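PDB 3VV5: amino acid ABC transporter, binding protein from Thermus thermophilus, which binds L-thialysine in the periplasm and probably delivers it, and perhaps related amino acids, to an ABC transporter for uptake. Local coordinates for residues 103-108 with 113-118. Residues are numbered along the deposited sequence; the frame is centred on the assembly and turned at random.
With SLZ (L-thialysine), chain C.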
loop_
_atom_site.group_PDB
_atom_site.type_symbol
_atom_site.label_atom_id
_atom_site.label_comp_id
_atom_site.label_asym_id
_atom_site.label_seq_id
_atom_site.Cartn_x
_atom_site.Cartn_y
_atom_site.Cartn_z
ATOM N N HIS A 103 -1.881 2.586 2.148
ATOM C CA HIS A 103 -1.838 2.940 3.574
ATOM C C HIS A 103 -2.904 2.200 4.345
ATOM O O HIS A 103 -4.098 2.362 4.083
ATOM C CB HIS A 103 -2.033 4.440 3.818
ATOM C CG HIS A 103 -0.894 5.287 3.348
ATOM N ND1 HIS A 103 0.146 5.670 4.177
ATOM C CD2 HIS A 103 -0.632 5.827 2.138
ATOM C CE1 HIS A 103 0.995 6.419 3.492
ATOM N NE2 HIS A 103 0.538 6.541 2.257
ATOM N N GLY A 104 -2.473 1.406 5.309
ATOM C CA GLY A 104 -3.389 0.848 6.289
ATOM C C GLY A 104 -3.888 1.963 7.189
ATOM O O GLY A 104 -3.163 2.892 7.485
ATOM N N ILE A 105 -5.152 1.894 7.582
ATOM C CA ILE A 105 -5.708 2.867 8.521
ATOM C C ILE A 105 -5.197 2.501 9.901
ATOM O O ILE A 105 -5.326 1.353 10.322
ATOM C CB ILE A 105 -7.243 2.844 8.517
ATOM C CG1 ILE A 105 -7.775 3.304 7.150
ATOM C CG2 ILE A 105 -7.818 3.734 9.638
ATOM C CD1 ILE A 105 -9.271 3.022 6.936
ATOM N N THR A 106 -4.586 3.477 10.575
ATOM C CA THR A 106 -4.170 3.341 11.991
ATOM C C THR A 106 -4.656 4.567 12.776
ATOM O O THR A 106 -4.989 5.592 12.176
ATOM C CB THR A 106 -2.643 3.254 12.134
ATOM O OG1 THR A 106 -2.065 4.515 11.789
ATOM C CG2 THR A 106 -2.062 2.162 11.223
ATOM N N GLU A 107 -4.689 4.471 14.106
ATOM C CA GLU A 107 -5.123 5.606 14.929
ATOM C C GLU A 107 -4.328 6.865 14.611
ATOM O O GLU A 107 -4.912 7.910 14.374
ATOM C CB GLU A 107 -5.000 5.306 16.434
ATOM C CG GLU A 107 -5.235 6.559 17.296
ATOM C CD GLU A 107 -5.146 6.294 18.796
ATOM O OE1 GLU A 107 -6.125 6.603 19.515
ATOM O OE2 GLU A 107 -4.098 5.782 19.256
ATOM N N GLU A 108 -2.999 6.735 14.627
ATOM C CA GLU A 108 -2.055 7.838 14.443
ATOM C C GLU A 108 -2.155 8.482 13.080
ATOM O O GLU A 108 -2.134 9.722 12.960
ATOM C CB GLU A 108 -0.609 7.358 14.689
ATOM C CG GLU A 108 -0.246 7.278 16.173
ATOM C CD GLU A 108 0.400 5.949 16.589
ATOM O OE1 GLU A 108 1.376 5.500 15.934
ATOM O OE2 GLU A 108 -0.081 5.351 17.587
ATOM N N VAL A 113 -4.223 12.547 8.674
ATOM C CA VAL A 113 -4.895 12.741 7.381
ATOM C C VAL A 113 -6.349 12.280 7.497
ATOM O O VAL A 113 -6.720 11.632 8.487
ATOM C CB VAL A 113 -4.143 11.988 6.210
ATOM C CG1 VAL A 113 -2.718 12.555 5.986
ATOM C CG2 VAL A 113 -4.105 10.490 6.458
ATOM N N ASP A 114 -7.179 12.611 6.506
ATOM C CA ASP A 114 -8.528 12.041 6.446
ATOM C C ASP A 114 -8.545 10.861 5.463
ATOM O O ASP A 114 -8.220 11.031 4.289
ATOM C CB ASP A 114 -9.560 13.088 6.018
ATOM C CG ASP A 114 -9.984 14.000 7.161
ATOM O OD1 ASP A 114 -10.160 13.510 8.303
ATOM O OD2 ASP A 114 -10.138 15.208 6.908
ATOM N N PHE A 115 -8.912 9.678 5.954
ATOM C CA PHE A 115 -8.981 8.468 5.111
ATOM C C PHE A 115 -10.367 8.324 4.508
ATOM O O PHE A 115 -11.367 8.617 5.181
ATOM C CB PHE A 115 -8.715 7.203 5.927
ATOM C CG PHE A 115 -7.259 6.954 6.234
ATOM C CD1 PHE A 115 -6.829 6.902 7.558
ATOM C CD2 PHE A 115 -6.326 6.738 5.198
ATOM C CE1 PHE A 115 -5.488 6.663 7.867
ATOM C CE2 PHE A 115 -5.012 6.489 5.497
ATOM C CZ PHE A 115 -4.588 6.462 6.835
ATOM N N THR A 116 -10.424 7.855 3.253
ATOM C CA THR A 116 -11.672 7.443 2.634
ATOM C C THR A 116 -12.118 6.107 3.275
ATOM O O THR A 116 -11.364 5.481 4.061
ATOM C CB THR A 116 -11.475 7.215 1.112
ATOM O OG1 THR A 116 -10.508 6.162 0.920
ATOM C CG2 THR A 116 -10.953 8.482 0.457
ATOM N N ASN A 117 -13.328 5.668 2.952
ATOM C CA ASN A 117 -13.658 4.245 3.106
ATOM C C ASN A 117 -12.547 3.381 2.444
ATOM O O ASN A 117 -11.975 3.788 1.414
ATOM C CB ASN A 117 -15.002 3.958 2.428
ATOM C CG ASN A 117 -16.177 4.568 3.171
ATOM O OD1 ASN A 117 -16.174 4.650 4.408
ATOM N ND2 ASN A 117 -17.187 5.019 2.418
ATOM N N PRO A 118 -12.245 2.185 3.005
ATOM C CA PRO A 118 -11.100 1.427 2.473
ATOM C C PRO A 118 -11.320 0.909 1.043
ATOM O O PRO A 118 -12.430 0.526 0.696
ATOM C CB PRO A 118 -10.975 0.252 3.453
ATOM C CG PRO A 118 -12.363 0.092 4.037
ATOM C CD PRO A 118 -12.892 1.495 4.137
HETATM N N SLZ C . 0.420 -1.473 4.167
HETATM C CA SLZ C . 1.656 -0.676 4.339
HETATM C CB SLZ C . 1.927 0.193 3.082
HETATM S SG SLZ C . 3.272 -0.265 1.929
HETATM C CD SLZ C . 2.984 1.097 0.743
HETATM C CE SLZ C . 3.994 1.271 -0.396
HETATM N NZ SLZ C . 3.303 1.901 -1.533
HETATM C C SLZ C . 1.349 0.290 5.480
HETATM O O SLZ C . 2.301 0.734 6.140
HETATM O OXT SLZ C . 0.144 0.572 5.671
#
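Apolar packing of Ile105 on the ring of Phe115 joins the end of strand 102-104 and the turn after it to strand 113-115 in this family 3 solute-binding protein, a periplasmic-binding-protein fold. The short helix 107-112 links segments 103-108 and 113-118. Strands 102-104 and 113-115 both pair antiparallel with strand 206-222, and no hydrogen bond runs directly between the segments. Ile105 lays CG1 over one face of the Phe115 ring in a CH-pi contact, 3.9 Å from the ring centroid and 19° off its normal. CG1 sits toward the rim, with CD1 of Phe115 3.7 Å away. On the opposite face lies CG2 of Val113. With CG anti to the carbonyl carbon (chi1 -78°), the Phe115 ring extends from its strand toward 103-105. There CE2 meets CB of His103 at 4.0 Å, and CZ lies obliquely 3.9 Å from O of Gly104. That oxygen accepts a hydrogen bond from NH1 of Arg109. With an alanine at Phe115, CG1 of Ile105 is likely to lose the ring face it rests on, and a gap to open beside His103 and Gly104. N of Gly104 donates a nearly straight hydrogen bond (170°) to OXT of L-thialysine at 2.8 Å.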